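PDB 2G0D: nisin biosynthesis protein nisC from Lactococcus lactis subsp. lactis, which is the zinc-containing nisin cyclase, which closes the thioether rings of the lantibiotic nisin during its biosynthesis. Local coordinates for residues Val8-Thr19 with Tyr56-Tyr66. Numbering follows the deposited sequence.
Sequences VEKIIAQWDERT and YQKKIDNYIEY
Residues 8-19 and 56-66 are helical segments running in nearly the same direction, their axes inclined by 30° and 11.2 Å apart at closest approach, with Ile-12 opposite Lys-59 and Thr-19 opposite Tyr-66. The case illustrates how one carboxylate can draw polar groups together from a neighbouring helix, with apolar contacts to either end of the interface. Tyr-63 is the knob, its phenol inserted among Ile-12, Trp-15, Asp-16 and Thr-19. Within this hole Tyr-63 OH donates to Asp-16 OD1 over 2.9 Å, from above the carboxylate plane, while CB of Trp-15 packs against the phenol end. The other oxygen, Asp-16 OD2, forms a salt bridge with Lys-59 NZ at 2.8 Å, met on its syn side and 18° out of the carboxylate plane. Lys-59 gets there by bending at chi2 (-62°), which carries its methylenes across CG2 of Ile-12. A water donates to Asp-16 OD1 and accepts from Asn-62 ND2, so three partners grip the carboxylate and probably favour its charged form. At one end, Ile-12 CD1 lies 3.6 Å from Tyr-56 CE1, and Val-8 CG1 touches the same phenol. At the other, Thr-19 CG2 sits squarely over the Tyr-66 ring, 3.5 Å from its centroid, in a CH-pi contact; Tyr-66 OH is hydrogen-bonded to Lys-70 NZ, farther along the same helix. The pair belongs to the outer layer of the alpha toroid, about 24 Å from the centre of the chain, measured centre to centre. Helix 37-45 packs against Val-8, Trp-15 and Tyr-66, whereas Ile-11 meets helix 376-387 and Ile-64 meets helix 100-122.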
loop_
_atom_site.group_PDB
_atom_site.type_symbol
_atom_site.label_atom_id
_atom_site.label_comp_id
_atom_site.label_asym_id
_atom_site.label_seq_id
_atom_site.Cartn_x
_atom_site.Cartn_y
_atom_site.Cartn_z
ATOM N N VAL A 8 -12.369 -19.724 4.021
ATOM C CA VAL A 8 -10.947 -19.985 3.984
ATOM C C VAL A 8 -10.711 -21.372 3.359
ATOM O O VAL A 8 -9.851 -21.535 2.485
ATOM C CB VAL A 8 -10.334 -19.877 5.374
ATOM C CG1 VAL A 8 -8.888 -20.387 5.368
ATOM C CG2 VAL A 8 -10.384 -18.421 5.852
ATOM N N GLU A 9 -11.512 -22.342 3.795
ATOM C CA GLU A 9 -11.417 -23.715 3.311
ATOM C C GLU A 9 -11.544 -23.814 1.801
ATOM O O GLU A 9 -10.778 -24.526 1.169
ATOM C CB GLU A 9 -12.438 -24.612 4.021
ATOM C CG GLU A 9 -11.961 -25.032 5.422
ATOM C CD GLU A 9 -13.057 -25.653 6.290
ATOM O OE1 GLU A 9 -14.216 -25.773 5.826
ATOM O OE2 GLU A 9 -12.753 -26.022 7.453
ATOM N N LYS A 10 -12.489 -23.078 1.232
ATOM C CA LYS A 10 -12.648 -23.069 -0.208
ATOM C C LYS A 10 -11.449 -22.425 -0.894
ATOM O O LYS A 10 -11.002 -22.924 -1.937
ATOM C CB LYS A 10 -14.011 -22.486 -0.649
ATOM C CG LYS A 10 -14.033 -21.036 -1.118
ATOM C CD LYS A 10 -15.454 -20.629 -1.631
ATOM C CE LYS A 10 -15.585 -20.731 -3.163
ATOM N NZ LYS A 10 -16.924 -20.260 -3.681
ATOM N N ILE A 11 -10.908 -21.348 -0.293
ATOM C CA ILE A 11 -9.726 -20.679 -0.841
ATOM C C ILE A 11 -8.543 -21.634 -0.837
ATOM O O ILE A 11 -7.783 -21.694 -1.813
ATOM C CB ILE A 11 -9.353 -19.361 -0.091
ATOM C CG1 ILE A 11 -10.454 -18.305 -0.232
ATOM C CG2 ILE A 11 -8.022 -18.792 -0.600
ATOM C CD1 ILE A 11 -10.388 -17.200 0.842
ATOM N N ILE A 12 -8.386 -22.383 0.250
ATOM C CA ILE A 12 -7.309 -23.359 0.317
ATOM C C ILE A 12 -7.454 -24.422 -0.789
ATOM O O ILE A 12 -6.469 -24.752 -1.452
ATOM C CB ILE A 12 -7.201 -24.040 1.707
ATOM C CG1 ILE A 12 -6.830 -23.016 2.792
ATOM C CG2 ILE A 12 -6.146 -25.166 1.664
ATOM C CD1 ILE A 12 -7.148 -23.478 4.211
ATOM N N ALA A 13 -8.677 -24.927 -0.991
ATOM C CA ALA A 13 -8.982 -25.891 -2.071
ATOM C C ALA A 13 -8.643 -25.357 -3.476
ATOM O O ALA A 13 -8.147 -26.093 -4.326
ATOM C CB ALA A 13 -10.460 -26.323 -2.011
ATOM N N GLN A 14 -8.903 -24.078 -3.711
ATOM C CA GLN A 14 -8.561 -23.445 -4.974
ATOM C C GLN A 14 -7.042 -23.427 -5.175
ATOM O O GLN A 14 -6.532 -23.746 -6.267
ATOM C CB GLN A 14 -9.144 -22.024 -5.038
ATOM C CG GLN A 14 -10.681 -22.015 -5.067
ATOM C CD GLN A 14 -11.285 -20.622 -5.187
ATOM O OE1 GLN A 14 -11.026 -19.900 -6.158
ATOM N NE2 GLN A 14 -12.110 -20.244 -4.205
ATOM N N TRP A 15 -6.317 -23.102 -4.111
ATOM C CA TRP A 15 -4.874 -23.017 -4.215
ATOM C C TRP A 15 -4.158 -24.353 -4.141
ATOM O O TRP A 15 -3.082 -24.492 -4.696
ATOM C CB TRP A 15 -4.309 -21.972 -3.238
ATOM C CG TRP A 15 -4.563 -20.604 -3.759
ATOM C CD1 TRP A 15 -5.565 -19.756 -3.388
ATOM C CD2 TRP A 15 -3.841 -19.947 -4.807
ATOM N NE1 TRP A 15 -5.496 -18.598 -4.120
ATOM C CE2 TRP A 15 -4.443 -18.688 -4.999
ATOM C CE3 TRP A 15 -2.736 -20.306 -5.608
ATOM C CZ2 TRP A 15 -3.974 -17.766 -5.959
ATOM C CZ3 TRP A 15 -2.268 -19.387 -6.553
ATOM C CH2 TRP A 15 -2.887 -18.133 -6.716
ATOM N N ASP A 16 -4.744 -25.332 -3.463
ATOM C CA ASP A 16 -4.223 -26.697 -3.522
ATOM C C ASP A 16 -4.271 -27.266 -4.953
ATOM O O ASP A 16 -3.331 -27.926 -5.396
ATOM C CB ASP A 16 -4.959 -27.613 -2.536
ATOM C CG ASP A 16 -4.532 -27.381 -1.096
ATOM O OD1 ASP A 16 -3.646 -26.540 -0.865
ATOM O OD2 ASP A 16 -5.071 -28.041 -0.186
ATOM N N GLU A 17 -5.353 -26.970 -5.671
ATOM C CA GLU A 17 -5.523 -27.388 -7.060
ATOM C C GLU A 17 -4.555 -26.660 -8.005
ATOM O O GLU A 17 -3.886 -27.298 -8.836
ATOM C CB GLU A 17 -6.980 -27.193 -7.494
ATOM C CG GLU A 17 -7.342 -27.762 -8.877
ATOM C CD GLU A 17 -6.915 -29.225 -9.085
ATOM O OE1 GLU A 17 -6.729 -29.967 -8.097
ATOM O OE2 GLU A 17 -6.764 -29.631 -10.253
ATOM N N ARG A 18 -4.478 -25.337 -7.862
ATOM C CA ARG A 18 -3.593 -24.502 -8.680
ATOM C C ARG A 18 -2.118 -24.872 -8.564
ATOM O O ARG A 18 -1.413 -24.871 -9.564
ATOM C CB ARG A 18 -3.785 -23.011 -8.365
ATOM C CG ARG A 18 -4.939 -22.362 -9.124
ATOM C CD ARG A 18 -5.043 -20.858 -8.857
ATOM N NE ARG A 18 -4.070 -20.079 -9.625
ATOM C CZ ARG A 18 -4.176 -18.774 -9.892
ATOM N NH1 ARG A 18 -5.227 -18.071 -9.459
ATOM N NH2 ARG A 18 -3.228 -18.170 -10.604
ATOM N N THR A 19 -1.660 -25.172 -7.349
ATOM C CA THR A 19 -0.267 -25.569 -7.114
ATOM C C THR A 19 0.058 -26.998 -7.599
ATOM O O THR A 19 1.211 -27.313 -7.915
ATOM C CB THR A 19 0.130 -25.425 -5.639
ATOM O OG1 THR A 19 -0.825 -26.099 -4.811
ATOM C CG2 THR A 19 0.210 -23.944 -5.249
ATOM N N TYR A 56 -3.433 -24.917 8.649
ATOM C CA TYR A 56 -3.115 -23.675 7.937
ATOM C C TYR A 56 -1.601 -23.464 7.762
ATOM O O TYR A 56 -1.134 -23.148 6.661
ATOM C CB TYR A 56 -3.751 -22.470 8.638
ATOM C CG TYR A 56 -5.265 -22.465 8.663
ATOM C CD1 TYR A 56 -6.020 -23.276 7.805
ATOM C CD2 TYR A 56 -5.945 -21.628 9.539
ATOM C CE1 TYR A 56 -7.399 -23.246 7.834
ATOM C CE2 TYR A 56 -7.316 -21.598 9.578
ATOM C CZ TYR A 56 -8.037 -22.398 8.724
ATOM O OH TYR A 56 -9.395 -22.339 8.784
ATOM N N GLN A 57 -0.846 -23.656 8.842
ATOM C CA GLN A 57 0.622 -23.596 8.778
ATOM C C GLN A 57 1.222 -24.617 7.783
ATOM O O GLN A 57 2.242 -24.344 7.130
ATOM C CB GLN A 57 1.237 -23.768 10.179
ATOM C CG GLN A 57 2.749 -23.451 10.248
ATOM C CD GLN A 57 3.102 -22.073 9.653
ATOM O OE1 GLN A 57 2.536 -21.049 10.050
ATOM N NE2 GLN A 57 4.037 -22.055 8.700
ATOM N N LYS A 58 0.589 -25.782 7.673
ATOM C CA LYS A 58 1.012 -26.799 6.710
ATOM C C LYS A 58 0.838 -26.286 5.275
ATOM O O LYS A 58 1.749 -26.403 4.453
ATOM C CB LYS A 58 0.227 -28.101 6.944
ATOM C CG LYS A 58 0.653 -29.290 6.106
ATOM C CD LYS A 58 1.867 -30.007 6.724
ATOM C CE LYS A 58 3.128 -29.849 5.887
ATOM N NZ LYS A 58 3.113 -30.867 4.785
ATOM N N LYS A 59 -0.333 -25.713 4.988
ATOM C CA LYS A 59 -0.599 -25.079 3.699
ATOM C C LYS A 59 0.383 -23.960 3.412
ATOM O O LYS A 59 0.912 -23.855 2.310
ATOM C CB LYS A 59 -2.041 -24.559 3.620
ATOM C CG LYS A 59 -3.112 -25.600 3.929
ATOM C CD LYS A 59 -3.119 -26.774 2.947
ATOM C CE LYS A 59 -4.085 -27.848 3.421
ATOM N NZ LYS A 59 -4.305 -28.903 2.394
ATOM N N ILE A 60 0.623 -23.117 4.405
ATOM C CA ILE A 60 1.571 -22.025 4.256
ATOM C C ILE A 60 2.911 -22.595 3.789
ATOM O O ILE A 60 3.455 -22.161 2.757
ATOM C CB ILE A 60 1.676 -21.190 5.561
ATOM C CG1 ILE A 60 0.416 -20.320 5.714
ATOM C CG2 ILE A 60 2.928 -20.283 5.562
ATOM C CD1 ILE A 60 0.038 -20.024 7.151
ATOM N N ASP A 61 3.398 -23.611 4.507
ATOM C CA ASP A 61 4.687 -24.217 4.190
ATOM C C ASP A 61 4.663 -24.890 2.821
ATOM O O ASP A 61 5.632 -24.796 2.075
ATOM C CB ASP A 61 5.146 -25.153 5.304
ATOM C CG ASP A 61 5.571 -24.394 6.567
ATOM O OD1 ASP A 61 6.141 -23.290 6.448
ATOM O OD2 ASP A 61 5.347 -24.909 7.683
ATOM N N ASN A 62 3.534 -25.511 2.478
ATOM C CA ASN A 62 3.315 -26.015 1.133
ATOM C C ASN A 62 3.484 -24.910 0.100
ATOM O O ASN A 62 4.215 -25.069 -0.880
ATOM C CB ASN A 62 1.912 -26.630 1.005
ATOM C CG ASN A 62 1.807 -27.985 1.668
ATOM O OD1 ASN A 62 2.826 -28.592 2.021
ATOM N ND2 ASN A 62 0.570 -28.472 1.853
ATOM N N TYR A 63 2.788 -23.791 0.324
ATOM C CA TYR A 63 2.783 -22.703 -0.637
ATOM C C TYR A 63 4.164 -22.041 -0.699
ATOM O O TYR A 63 4.582 -21.589 -1.764
ATOM C CB TYR A 63 1.684 -21.679 -0.300
ATOM C CG TYR A 63 0.270 -22.235 -0.281
ATOM C CD1 TYR A 63 -0.066 -23.403 -0.985
ATOM C CD2 TYR A 63 -0.739 -21.577 0.419
ATOM C CE1 TYR A 63 -1.367 -23.908 -0.981
ATOM C CE2 TYR A 63 -2.039 -22.056 0.423
ATOM C CZ TYR A 63 -2.351 -23.228 -0.275
ATOM O OH TYR A 63 -3.641 -23.709 -0.256
ATOM N N ILE A 64 4.863 -21.988 0.438
ATOM C CA ILE A 64 6.226 -21.461 0.471
ATOM C C ILE A 64 7.187 -22.356 -0.329
ATOM O O ILE A 64 7.925 -21.872 -1.194
ATOM C CB ILE A 64 6.745 -21.257 1.921
ATOM C CG1 ILE A 64 6.024 -20.082 2.606
ATOM C CG2 ILE A 64 8.229 -20.970 1.917
ATOM C CD1 ILE A 64 6.180 -20.077 4.094
ATOM N N GLU A 65 7.181 -23.658 -0.050
ATOM C CA GLU A 65 8.015 -24.563 -0.822
ATOM C C GLU A 65 7.672 -24.473 -2.308
ATOM O O GLU A 65 8.572 -24.428 -3.157
ATOM C CB GLU A 65 7.965 -26.000 -0.290
ATOM C CG GLU A 65 8.864 -26.232 0.955
ATOM C CD GLU A 65 10.312 -25.695 0.813
ATOM O OE1 GLU A 65 11.181 -26.393 0.196
ATOM O OE2 GLU A 65 10.589 -24.580 1.348
ATOM N N TYR A 66 6.381 -24.386 -2.617
ATOM C CA TYR A 66 5.950 -24.187 -4.000
ATOM C C TYR A 66 6.506 -22.885 -4.574
ATOM O O TYR A 66 6.873 -22.841 -5.739
ATOM C CB TYR A 66 4.432 -24.213 -4.102
ATOM C CG TYR A 66 3.884 -24.004 -5.486
ATOM C CD1 TYR A 66 3.664 -25.087 -6.334
ATOM C CD2 TYR A 66 3.558 -22.725 -5.946
ATOM C CE1 TYR A 66 3.150 -24.906 -7.618
ATOM C CE2 TYR A 66 3.024 -22.522 -7.212
ATOM C CZ TYR A 66 2.824 -23.630 -8.054
ATOM O OH TYR A 66 2.296 -23.470 -9.324
HETATM O O HOH W 1 -1.339 -27.403 0.206
#